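Local atomic coordinates of alpha-1,2-mannosidase (Bacteroides thetaiotaomicron, PDB entry 2WW2), a protein that is a calcium-dependent inverting alpha-mannosidase of glycoside hydrolase family 92 from a human gut symbiont, removing mannose by hydrolysis. Residues V145-Y150 with F184-S189; G152-T157 with D213-Y218; G167-N172 with F180-M185; R232-F237 with I245-E250. One frame throughout, in Å; residues are numbered along the deposited sequence. Where two conformers were deposited one is given.

Contact 1 of 4, residues V145-Y150 with F184-S189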
# COMPACT_ATOMS: atom_id res chain seq x y z
N VAL A 145 25.50 29.06 -36.84
CA VAL A 145 25.78 27.93 -35.98
C VAL A 145 26.45 28.51 -34.75
O VAL A 145 27.37 29.33 -34.87
CB VAL A 145 26.71 26.92 -36.68
CG1 VAL A 145 27.15 25.82 -35.69
CG2 VAL A 145 26.04 26.35 -37.95
N VAL A 146 26.00 28.08 -33.56
CA VAL A 146 26.65 28.45 -32.32
C VAL A 146 27.39 27.24 -31.78
O VAL A 146 26.83 26.13 -31.73
CB VAL A 146 25.65 28.93 -31.25
CG1 VAL A 146 26.34 29.09 -29.87
CG2 VAL A 146 24.98 30.24 -31.70
N VAL A 147 28.63 27.48 -31.35
CA VAL A 147 29.43 26.47 -30.69
C VAL A 147 29.53 26.88 -29.21
O VAL A 147 29.85 28.02 -28.89
CB VAL A 147 30.82 26.36 -31.31
CG1 VAL A 147 31.67 25.39 -30.54
CG2 VAL A 147 30.73 25.92 -32.80
N ASP A 148 29.22 25.94 -28.33
CA ASP A 148 29.14 26.22 -26.90
C ASP A 148 30.16 25.29 -26.26
O ASP A 148 30.02 24.07 -26.33
CB ASP A 148 27.70 25.95 -26.42
CG ASP A 148 27.52 26.16 -24.92
OD1 ASP A 148 28.45 25.88 -24.14
OD2 ASP A 148 26.42 26.61 -24.52
N ALA A 149 31.21 25.87 -25.67
CA ALA A 149 32.30 25.07 -25.12
C ALA A 149 32.13 24.83 -23.62
O ALA A 149 33.05 24.35 -22.95
CB ALA A 149 33.68 25.73 -25.44
N TYR A 150 30.94 25.16 -23.12
CA TYR A 150 30.51 24.88 -21.74
C TYR A 150 31.24 25.77 -20.74
O TYR A 150 32.08 26.60 -21.13
CB TYR A 150 30.73 23.41 -21.39
CG TYR A 150 29.49 22.66 -20.98
CD1 TYR A 150 29.30 22.26 -19.66
CD2 TYR A 150 28.50 22.33 -21.90
CE1 TYR A 150 28.16 21.54 -19.27
CE2 TYR A 150 27.35 21.62 -21.52
CZ TYR A 150 27.21 21.22 -20.20
OH TYR A 150 26.12 20.49 -19.80
N PHE A 184 38.78 19.89 -29.19
CA PHE A 184 37.88 19.62 -30.30
C PHE A 184 38.20 20.48 -31.53
O PHE A 184 38.87 21.51 -31.43
CB PHE A 184 36.41 19.77 -29.88
CG PHE A 184 36.04 21.17 -29.43
CD1 PHE A 184 35.70 22.15 -30.36
CD2 PHE A 184 36.00 21.49 -28.08
CE1 PHE A 184 35.34 23.44 -29.94
CE2 PHE A 184 35.65 22.78 -27.64
CZ PHE A 184 35.32 23.75 -28.57
N MET A 185 37.74 20.02 -32.69
CA MET A 185 37.87 20.82 -33.91
C MET A 185 36.72 20.51 -34.82
O MET A 185 36.15 19.40 -34.80
CB MET A 185 39.21 20.60 -34.64
CG MET A 185 39.37 19.27 -35.34
SD MET A 185 40.72 19.26 -36.58
CE MET A 185 40.01 20.12 -37.97
N MET A 186 36.37 21.49 -35.63
CA MET A 186 35.29 21.30 -36.59
C MET A 186 35.52 22.12 -37.84
O MET A 186 36.24 23.11 -37.85
CB MET A 186 33.95 21.64 -35.95
CG MET A 186 33.78 23.08 -35.61
SD MET A 186 32.25 23.36 -34.69
CE MET A 186 32.78 22.85 -33.07
N GLU A 187 34.90 21.68 -38.92
CA GLU A 187 35.09 22.33 -40.19
C GLU A 187 33.72 22.53 -40.80
O GLU A 187 32.86 21.68 -40.63
CB GLU A 187 35.94 21.43 -41.08
CG GLU A 187 36.19 22.00 -42.47
CD GLU A 187 36.81 20.98 -43.40
OE1 GLU A 187 36.26 19.87 -43.55
OE2 GLU A 187 37.85 21.29 -43.99
N PHE A 188 33.52 23.66 -41.48
CA PHE A 188 32.24 23.97 -42.12
C PHE A 188 32.44 23.96 -43.63
O PHE A 188 33.49 24.38 -44.15
CB PHE A 188 31.71 25.34 -41.64
CG PHE A 188 31.46 25.40 -40.15
CD1 PHE A 188 30.19 25.16 -39.64
CD2 PHE A 188 32.49 25.63 -39.26
CE1 PHE A 188 29.95 25.19 -38.26
CE2 PHE A 188 32.27 25.66 -37.88
CZ PHE A 188 31.00 25.44 -37.38
N SER A 189 31.42 23.50 -44.35
CA SER A 189 31.55 23.34 -45.79
C SER A 189 31.47 24.67 -46.55
O SER A 189 31.94 24.77 -47.68
CB SER A 189 30.47 22.38 -46.30
OG SER A 189 29.18 22.88 -45.99

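Contact 2 of 4, residues G152-T157 with D213-Y218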
# COMPACT_ATOMS: atom_id res chain seq x y z
N GLY A 152 33.36 26.09 -16.71
CA GLY A 152 34.49 25.42 -16.05
C GLY A 152 35.86 25.76 -16.62
O GLY A 152 36.86 25.11 -16.29
N GLY A 153 35.94 26.77 -17.49
CA GLY A 153 37.23 27.19 -18.06
C GLY A 153 37.47 26.58 -19.43
O GLY A 153 38.18 25.58 -19.57
N SER A 154 36.89 27.19 -20.45
CA SER A 154 36.97 26.67 -21.82
C SER A 154 37.58 27.74 -22.73
O SER A 154 37.80 28.89 -22.31
CB SER A 154 35.58 26.29 -22.32
OG SER A 154 34.68 27.37 -22.15
N SER A 155 37.86 27.37 -23.98
CA SER A 155 38.40 28.32 -24.96
C SER A 155 37.96 27.90 -26.35
O SER A 155 37.78 26.70 -26.63
CB SER A 155 39.92 28.35 -24.90
OG SER A 155 40.44 27.05 -25.20
N ILE A 156 37.79 28.89 -27.21
CA ILE A 156 37.45 28.66 -28.60
C ILE A 156 38.26 29.60 -29.48
O ILE A 156 38.44 30.77 -29.15
CB ILE A 156 35.95 28.96 -28.88
CG1 ILE A 156 35.05 28.15 -27.94
CG2 ILE A 156 35.59 28.63 -30.34
CD1 ILE A 156 33.56 28.54 -28.06
N THR A 157 38.75 29.07 -30.61
CA THR A 157 39.41 29.89 -31.61
C THR A 157 38.74 29.65 -32.97
O THR A 157 38.49 28.52 -33.35
CB THR A 157 40.92 29.58 -31.69
OG1 THR A 157 41.53 29.86 -30.42
CG2 THR A 157 41.59 30.44 -32.76
N ASP A 213 35.52 31.38 -18.15
CA ASP A 213 34.77 30.31 -17.50
C ASP A 213 33.83 29.63 -18.51
O ASP A 213 33.87 28.41 -18.70
CB ASP A 213 33.97 30.89 -16.33
CG ASP A 213 33.03 29.88 -15.68
OD1 ASP A 213 33.42 28.70 -15.47
OD2 ASP A 213 31.89 30.29 -15.37
N TYR A 214 32.98 30.44 -19.15
CA TYR A 214 31.99 29.97 -20.12
C TYR A 214 32.29 30.67 -21.44
O TYR A 214 32.39 31.90 -21.46
CB TYR A 214 30.58 30.33 -19.63
CG TYR A 214 29.44 29.91 -20.54
CD1 TYR A 214 29.47 28.69 -21.23
CD2 TYR A 214 28.30 30.70 -20.67
CE1 TYR A 214 28.39 28.31 -22.07
CE2 TYR A 214 27.24 30.33 -21.48
CZ TYR A 214 27.28 29.13 -22.17
OH TYR A 214 26.21 28.80 -22.98
N THR A 215 32.43 29.92 -22.53
CA THR A 215 32.65 30.53 -23.84
C THR A 215 31.75 29.91 -24.91
O THR A 215 31.46 28.71 -24.85
CB THR A 215 34.11 30.37 -24.33
OG1 THR A 215 34.47 28.99 -24.47
CG2 THR A 215 35.10 31.05 -23.37
N CYS A 216 31.34 30.74 -25.86
CA CYS A 216 30.64 30.32 -27.06
C CYS A 216 31.19 31.09 -28.25
O CYS A 216 31.90 32.11 -28.10
CB CYS A 216 29.13 30.58 -26.94
SG CYS A 216 28.30 29.74 -25.51
N ALA A 217 30.88 30.62 -29.45
CA ALA A 217 31.28 31.34 -30.66
C ALA A 217 30.15 31.18 -31.63
O ALA A 217 29.42 30.17 -31.58
CB ALA A 217 32.55 30.75 -31.24
N TYR A 218 29.99 32.15 -32.51
CA TYR A 218 29.01 32.00 -33.58
C TYR A 218 29.66 32.19 -34.93
O TYR A 218 30.66 32.89 -35.06
CB TYR A 218 27.83 32.98 -33.41
CG TYR A 218 28.08 34.37 -33.94
CD1 TYR A 218 27.90 34.67 -35.30
CD2 TYR A 218 28.50 35.39 -33.09
CE1 TYR A 218 28.12 35.94 -35.78
CE2 TYR A 218 28.74 36.67 -33.58
CZ TYR A 218 28.53 36.93 -34.92
OH TYR A 218 28.76 38.19 -35.42

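Contact 3 of 4, residues G167-N172 with F180-M185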
# COMPACT_ATOMS: atom_id res chain seq x y z
N GLY A 167 38.84 24.27 -30.12
CA GLY A 167 38.64 24.72 -28.75
C GLY A 167 38.98 23.67 -27.72
O GLY A 167 39.39 22.55 -28.06
N ALA A 168 38.82 24.03 -26.46
CA ALA A 168 39.03 23.07 -25.40
C ALA A 168 37.90 23.21 -24.42
O ALA A 168 37.51 24.33 -24.06
CB ALA A 168 40.38 23.31 -24.71
N THR A 169 37.34 22.08 -24.00
CA THR A 169 36.33 22.10 -22.96
C THR A 169 36.88 21.36 -21.76
O THR A 169 37.49 20.30 -21.90
CB THR A 169 35.00 21.47 -23.45
OG1 THR A 169 34.13 21.30 -22.32
CG2 THR A 169 35.25 20.10 -24.13
N ARG A 170 36.69 21.92 -20.57
CA ARG A 170 37.24 21.31 -19.36
C ARG A 170 36.18 20.97 -18.31
O ARG A 170 36.50 20.45 -17.23
CB ARG A 170 38.32 22.23 -18.77
CG ARG A 170 39.50 22.41 -19.70
CD ARG A 170 40.60 23.29 -19.08
NE ARG A 170 41.68 23.51 -20.04
CZ ARG A 170 41.64 24.41 -21.01
NH1 ARG A 170 40.58 25.19 -21.16
NH2 ARG A 170 42.66 24.54 -21.85
N TYR A 171 34.92 21.27 -18.62
CA TYR A 171 33.83 20.96 -17.70
C TYR A 171 33.90 19.51 -17.27
O TYR A 171 34.18 18.61 -18.08
CB TYR A 171 32.47 21.23 -18.36
CG TYR A 171 31.29 20.78 -17.52
CD1 TYR A 171 30.76 21.60 -16.53
CD2 TYR A 171 30.70 19.53 -17.73
CE1 TYR A 171 29.67 21.18 -15.76
CE2 TYR A 171 29.61 19.10 -16.96
CZ TYR A 171 29.10 19.94 -15.99
OH TYR A 171 28.04 19.53 -15.25
N ASN A 172 33.66 19.27 -15.98
CA ASN A 172 33.65 17.90 -15.47
C ASN A 172 32.95 17.87 -14.11
O ASN A 172 32.68 18.93 -13.52
CB ASN A 172 35.07 17.33 -15.34
CG ASN A 172 35.89 18.05 -14.30
OD1 ASN A 172 35.89 17.68 -13.12
ND2 ASN A 172 36.63 19.07 -14.73
N PHE A 180 43.23 17.92 -17.17
CA PHE A 180 42.15 17.42 -18.02
C PHE A 180 41.61 18.45 -19.03
O PHE A 180 41.39 19.61 -18.68
CB PHE A 180 41.00 16.91 -17.14
CG PHE A 180 39.75 16.63 -17.90
CD1 PHE A 180 39.61 15.42 -18.59
CD2 PHE A 180 38.74 17.56 -17.97
CE1 PHE A 180 38.46 15.15 -19.34
CE2 PHE A 180 37.56 17.29 -18.69
CZ PHE A 180 37.43 16.09 -19.39
N ALA A 181 41.36 17.98 -20.25
CA ALA A 181 40.63 18.75 -21.28
C ALA A 181 40.20 17.83 -22.40
O ALA A 181 40.87 16.82 -22.66
CB ALA A 181 41.50 19.86 -21.87
N ASN A 182 39.10 18.19 -23.07
CA ASN A 182 38.77 17.61 -24.34
C ASN A 182 39.05 18.65 -25.44
O ASN A 182 38.55 19.78 -25.37
CB ASN A 182 37.30 17.11 -24.35
CG ASN A 182 36.90 16.48 -25.66
OD1 ASN A 182 37.16 15.29 -25.92
ND2 ASN A 182 36.26 17.27 -26.49
N TYR A 183 39.90 18.29 -26.40
CA TYR A 183 40.34 19.21 -27.45
C TYR A 183 39.51 18.91 -28.68
O TYR A 183 39.53 17.77 -29.16
CB TYR A 183 41.82 19.00 -27.74
CG TYR A 183 42.68 19.13 -26.50
CD1 TYR A 183 43.07 20.38 -26.04
CD2 TYR A 183 43.06 18.01 -25.76
CE1 TYR A 183 43.86 20.52 -24.89
CE2 TYR A 183 43.85 18.14 -24.61
CZ TYR A 183 44.24 19.39 -24.18
OH TYR A 183 44.99 19.53 -23.05
N PHE A 184 38.78 19.89 -29.19
CA PHE A 184 37.88 19.62 -30.30
C PHE A 184 38.20 20.48 -31.53
O PHE A 184 38.87 21.51 -31.43
CB PHE A 184 36.41 19.77 -29.88
CG PHE A 184 36.04 21.17 -29.43
CD1 PHE A 184 35.70 22.15 -30.36
CD2 PHE A 184 36.00 21.49 -28.08
CE1 PHE A 184 35.34 23.44 -29.94
CE2 PHE A 184 35.65 22.78 -27.64
CZ PHE A 184 35.32 23.75 -28.57
N MET A 185 37.74 20.02 -32.69
CA MET A 185 37.87 20.82 -33.91
C MET A 185 36.72 20.51 -34.82
O MET A 185 36.15 19.40 -34.80
CB MET A 185 39.21 20.60 -34.64
CG MET A 185 39.37 19.27 -35.34
SD MET A 185 40.72 19.26 -36.58
CE MET A 185 40.01 20.12 -37.97
O HOH W 1 43.79 21.70 -19.30
O HOH W 2 44.90 22.34 -21.70

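Contact 4 of 4, residues R232-F237 with I245-E250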
# COMPACT_ATOMS: atom_id res chain seq x y z
N ARG A 232 31.77 19.08 -39.88
CA ARG A 232 32.53 17.88 -39.54
C ARG A 232 33.26 18.18 -38.27
O ARG A 232 33.84 19.25 -38.15
CB ARG A 232 33.57 17.56 -40.63
CG ARG A 232 32.95 17.33 -41.99
CD ARG A 232 34.02 17.14 -43.11
NE ARG A 232 33.32 17.11 -44.38
CZ ARG A 232 33.27 18.14 -45.22
NH1 ARG A 232 33.94 19.25 -44.95
NH2 ARG A 232 32.55 18.04 -46.33
N THR A 233 33.26 17.24 -37.33
CA THR A 233 33.88 17.50 -36.03
C THR A 233 34.51 16.23 -35.42
O THR A 233 34.06 15.11 -35.68
CB THR A 233 32.87 18.18 -35.07
OG1 THR A 233 33.52 18.60 -33.87
CG2 THR A 233 31.71 17.24 -34.70
N ALA A 234 35.58 16.40 -34.65
CA ALA A 234 36.14 15.30 -33.87
C ALA A 234 36.84 15.90 -32.67
O ALA A 234 37.12 17.10 -32.63
CB ALA A 234 37.12 14.46 -34.70
N SER A 235 37.10 15.07 -31.67
CA SER A 235 37.78 15.54 -30.47
C SER A 235 38.78 14.50 -29.99
O SER A 235 38.79 13.34 -30.45
CB SER A 235 36.76 15.85 -29.35
OG SER A 235 36.26 14.65 -28.76
N SER A 236 39.61 14.91 -29.04
CA SER A 236 40.61 14.02 -28.45
C SER A 236 40.79 14.40 -26.99
O SER A 236 40.62 15.57 -26.62
CB SER A 236 41.96 14.19 -29.19
OG SER A 236 42.97 13.41 -28.56
N PHE A 237 41.15 13.43 -26.15
CA PHE A 237 41.53 13.73 -24.78
C PHE A 237 43.04 13.90 -24.64
O PHE A 237 43.54 14.25 -23.57
CB PHE A 237 41.02 12.64 -23.82
CG PHE A 237 39.54 12.67 -23.62
CD1 PHE A 237 38.96 13.61 -22.76
CD2 PHE A 237 38.72 11.80 -24.33
CE1 PHE A 237 37.57 13.66 -22.59
CE2 PHE A 237 37.34 11.86 -24.17
CZ PHE A 237 36.77 12.80 -23.29
N ILE A 245 44.23 14.33 -36.00
CA ILE A 245 44.41 12.97 -36.52
C ILE A 245 43.07 12.21 -36.54
O ILE A 245 42.71 11.58 -37.55
CB ILE A 245 45.45 12.19 -35.67
CG1 ILE A 245 46.84 12.79 -35.88
CG2 ILE A 245 45.44 10.70 -36.00
CD1 ILE A 245 47.87 12.37 -34.82
N ASN A 246 42.34 12.27 -35.43
CA ASN A 246 41.01 11.66 -35.34
C ASN A 246 40.09 12.20 -36.41
O ASN A 246 39.40 11.44 -37.08
CB ASN A 246 40.37 11.89 -33.96
CG ASN A 246 41.14 11.21 -32.83
OD1 ASN A 246 41.98 10.36 -33.09
ND2 ASN A 246 40.83 11.57 -31.59
N PHE A 247 40.08 13.53 -36.57
CA PHE A 247 39.26 14.19 -37.60
C PHE A 247 39.61 13.66 -38.99
O PHE A 247 38.73 13.30 -39.79
CB PHE A 247 39.50 15.71 -37.55
CG PHE A 247 38.73 16.50 -38.60
CD1 PHE A 247 37.53 17.15 -38.27
CD2 PHE A 247 39.23 16.63 -39.89
CE1 PHE A 247 36.83 17.89 -39.22
CE2 PHE A 247 38.54 17.37 -40.85
CZ PHE A 247 37.34 18.01 -40.51
N ASN A 248 40.91 13.62 -39.29
CA ASN A 248 41.35 13.22 -40.63
C ASN A 248 41.09 11.76 -40.93
O ASN A 248 40.76 11.39 -42.06
CB ASN A 248 42.82 13.60 -40.83
CG ASN A 248 42.99 15.08 -41.07
OD1 ASN A 248 42.23 15.68 -41.83
ND2 ASN A 248 44.00 15.68 -40.43
N ARG A 249 41.20 10.92 -39.90
CA ARG A 249 40.94 9.52 -40.11
C ARG A 249 39.46 9.22 -40.24
O ARG A 249 39.07 8.36 -41.04
CB ARG A 249 41.53 8.68 -38.98
CG ARG A 249 41.55 7.19 -39.33
CD ARG A 249 42.20 6.36 -38.26
NE ARG A 249 43.62 6.64 -38.06
CZ ARG A 249 44.14 7.17 -36.95
NH1 ARG A 249 43.34 7.55 -35.95
NH2 ARG A 249 45.45 7.35 -36.86
N GLU A 250 38.62 9.91 -39.46
CA GLU A 250 37.24 9.46 -39.29
C GLU A 250 36.19 10.27 -40.05
O GLU A 250 35.16 9.71 -40.45
CB GLU A 250 36.85 9.37 -37.80
CG GLU A 250 37.72 8.39 -36.98
CD GLU A 250 37.29 8.27 -35.51
OE1 GLU A 250 36.11 8.56 -35.20
OE2 GLU A 250 38.15 7.89 -34.66

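Contact 1 of 4, residues V145-Y150 with F184-S189
The ring of F184 takes A149 at its edge, where the methyl CB lies near the ring plane, 4.1 Å from CZ. V147 comes to the same ring obliquely, with CG1 4.2 Å from CE1. The F188 ring is also met at its edge, by V145, whose CG1 lies 3.9 Å from CE1. F184 has a stacked partner as well, the ring of F80. Between the two phenylalanines M186 and V147 point their tips at each other. The sulfur SD of M186 is 3.5 Å from CG2 of V147, and the methyl CE touches both branches of the valine. The M186 chain runs straight through chi2 (-174°) and then bends at chi3 (80°), which lays CE across the valine tip. No hydrogen bond joins the two segments. This is the face-to-face packing of a beta sandwich: strands 145-148 and 184-188 run antiparallel, 173° apart in direction, with axes 10.9 Å from each other. Each strand is bonded to neighbours of its own layer. Strand 143-148 lies between 80-86 and 216-221, and strand 182-188 lies between 164-169 and 229-236.

Contact 2 of 4, residues G152-T157 with D213-Y218
S154 and T215 meet through their hydroxyls where two layers of the N-terminal beta sandwich close on each other. Strand 154-159 lies beside 164-169 in one layer, and strand 216-221 lies beside 143-148 in the other. The packed part is buried and joins this hydroxyl pair to the side chain of I156. T215 OG1 donates to S154 OG over 2.8 Å. S154 OG is also bonded to the backbone oxygen of Y150, so the buried hydroxyls form a short chain. I156 lies alongside T215, pointing the other way, with CG1 near OG1. Its CD1 reaches the backbone of the other strand, 3.5 Å from C of C216. Its CG2, anti to the backbone N, meets CB of A217 at 3.8 Å. Putting a valine in place of T215 would probably leave S154 OG without its hydroxyl donor and set an apolar methyl against it. The solvent side is looser and held by polar bonds. There G152 and G153, with positive phi, turn their N-H groups to D213. The N-H of G153 points to D213 O, 2.9 Å away, in the carbonyl plane and on a lone pair. At both glycines a side chain would run into the preceding carbonyl oxygen. D213 is exposed, and its side chain starts away from the glycines. With CG anti to the backbone N (chi1 173°), its carboxylate comes back to G152. The N of G152 meets D213 OD1 at 2.9 Å from above the carboxylate plane, about 40° out of it.

Contact 3 of 4, residues G167-N172 with F180-M185
G167 and F184 exchange two backbone bonds: G167 N gives to F184 O at 3.1 Å, and F184 N gives to G167 O at 3.0 Å. T169 and N182 do the same. T169 N meets N182 O, and N182 N meets T169 O in a nearly straight bond, both at 2.9 Å. A168 and Y183 form the non-hydrogen-bonded pair between them. Their outward backbone groups are served by the next strands, A168 by S155 and Y183 by S236. Beyond the strand ends the side chains take over. N172 ND2 donates to R170 O, 2.9 Å away, with the oxygen close to the amide plane. The F180 ring brings its edge to the same oxygen and to Y171 O. The guanidinium of R170 binds G153 O through NH1. Two waters lie at its edge, one joining NE to F180 O and the other linking NH2 with Y183 OH. This is a beta hairpin with a long connection, strands 164-169 and 182-188 of the N-terminal beta sandwich. T169 OG1 is bonded to T79 O, and N182 OD1 to S235 OG. The ring of F184 lies flat over G167, with CA 3.7 Å from its centroid. It gets there because CG sits between N and the carbonyl carbon, chi1 62°, folding the ring back across the neighbouring strand. A leucine at F184 would probably lose the flat cover over G167, leaving that backbone less shielded. A side chain on G167 would strike CZ of F184.

Contact 4 of 4, residues R232-F237 with I245-E250
N246 is the first residue of helix segment 245-250 to reach the strand. Its amide ND2 donates to the backbone oxygen of S235, 2.9 Å away, at an N-H...O angle of 159°. The oxygen lies in the amide plane, while the donor is tilted 33° from the carbonyl plane. ND2 also bonds E303 OE1, and OD1 takes a bond from NE2 of Q242, so both ends of the amide are held and its rotation is fixed. S236 CB packs against ND2 at 3.7 Å, and S236 OG is bonded to the same E303 oxygen. F247 follows and covers the most surface. Its CA lies 3.6 Å from CB of A234, the point where strand and helix backbones come nearest. The small methyl lets the helix settle this close. With CG anti to the backbone N, the ring runs along the strand toward R232. There CE1 touches CB of R232 at 3.6 Å. R232 O lies in the ring plane, at its edge. The end of R232 leads off to a salt bridge with E187. E250 makes no close approach to this strand and instead bridges to R129. Helix segment 245-250 runs at 135° to strand 232-236. Helix 240-250 packs on the face of strand 229-236, which lies between 130-136 and 182-188 in the N-terminal beta sandwich, and begins the chain's passage to the helical catalytic domain of family 92.

All four contacts lie on the same side of the chain's centre, in or against the N-terminal beta sandwich. Contacts 1, 2 and 3 are a close group, their centres about 10 to 12 Å apart. Contacts 1 and 3 share F184 and M185 on strand 182-188. Along the chain, contacts 1 and 2 alternate their segments, and contact 3 falls between the two segments of contact 2. Contact 4 comes last. Its centre is about 13 Å from those of contacts 1 and 3 and about 19 Å from that of contact 2, which it does not touch. Its strand continues the layer of 182-188, and its helix lies against it. Contacts 1 to 3 thus join strands of the sandwich, and contact 4 ties it to the helix leading toward the catalytic domain.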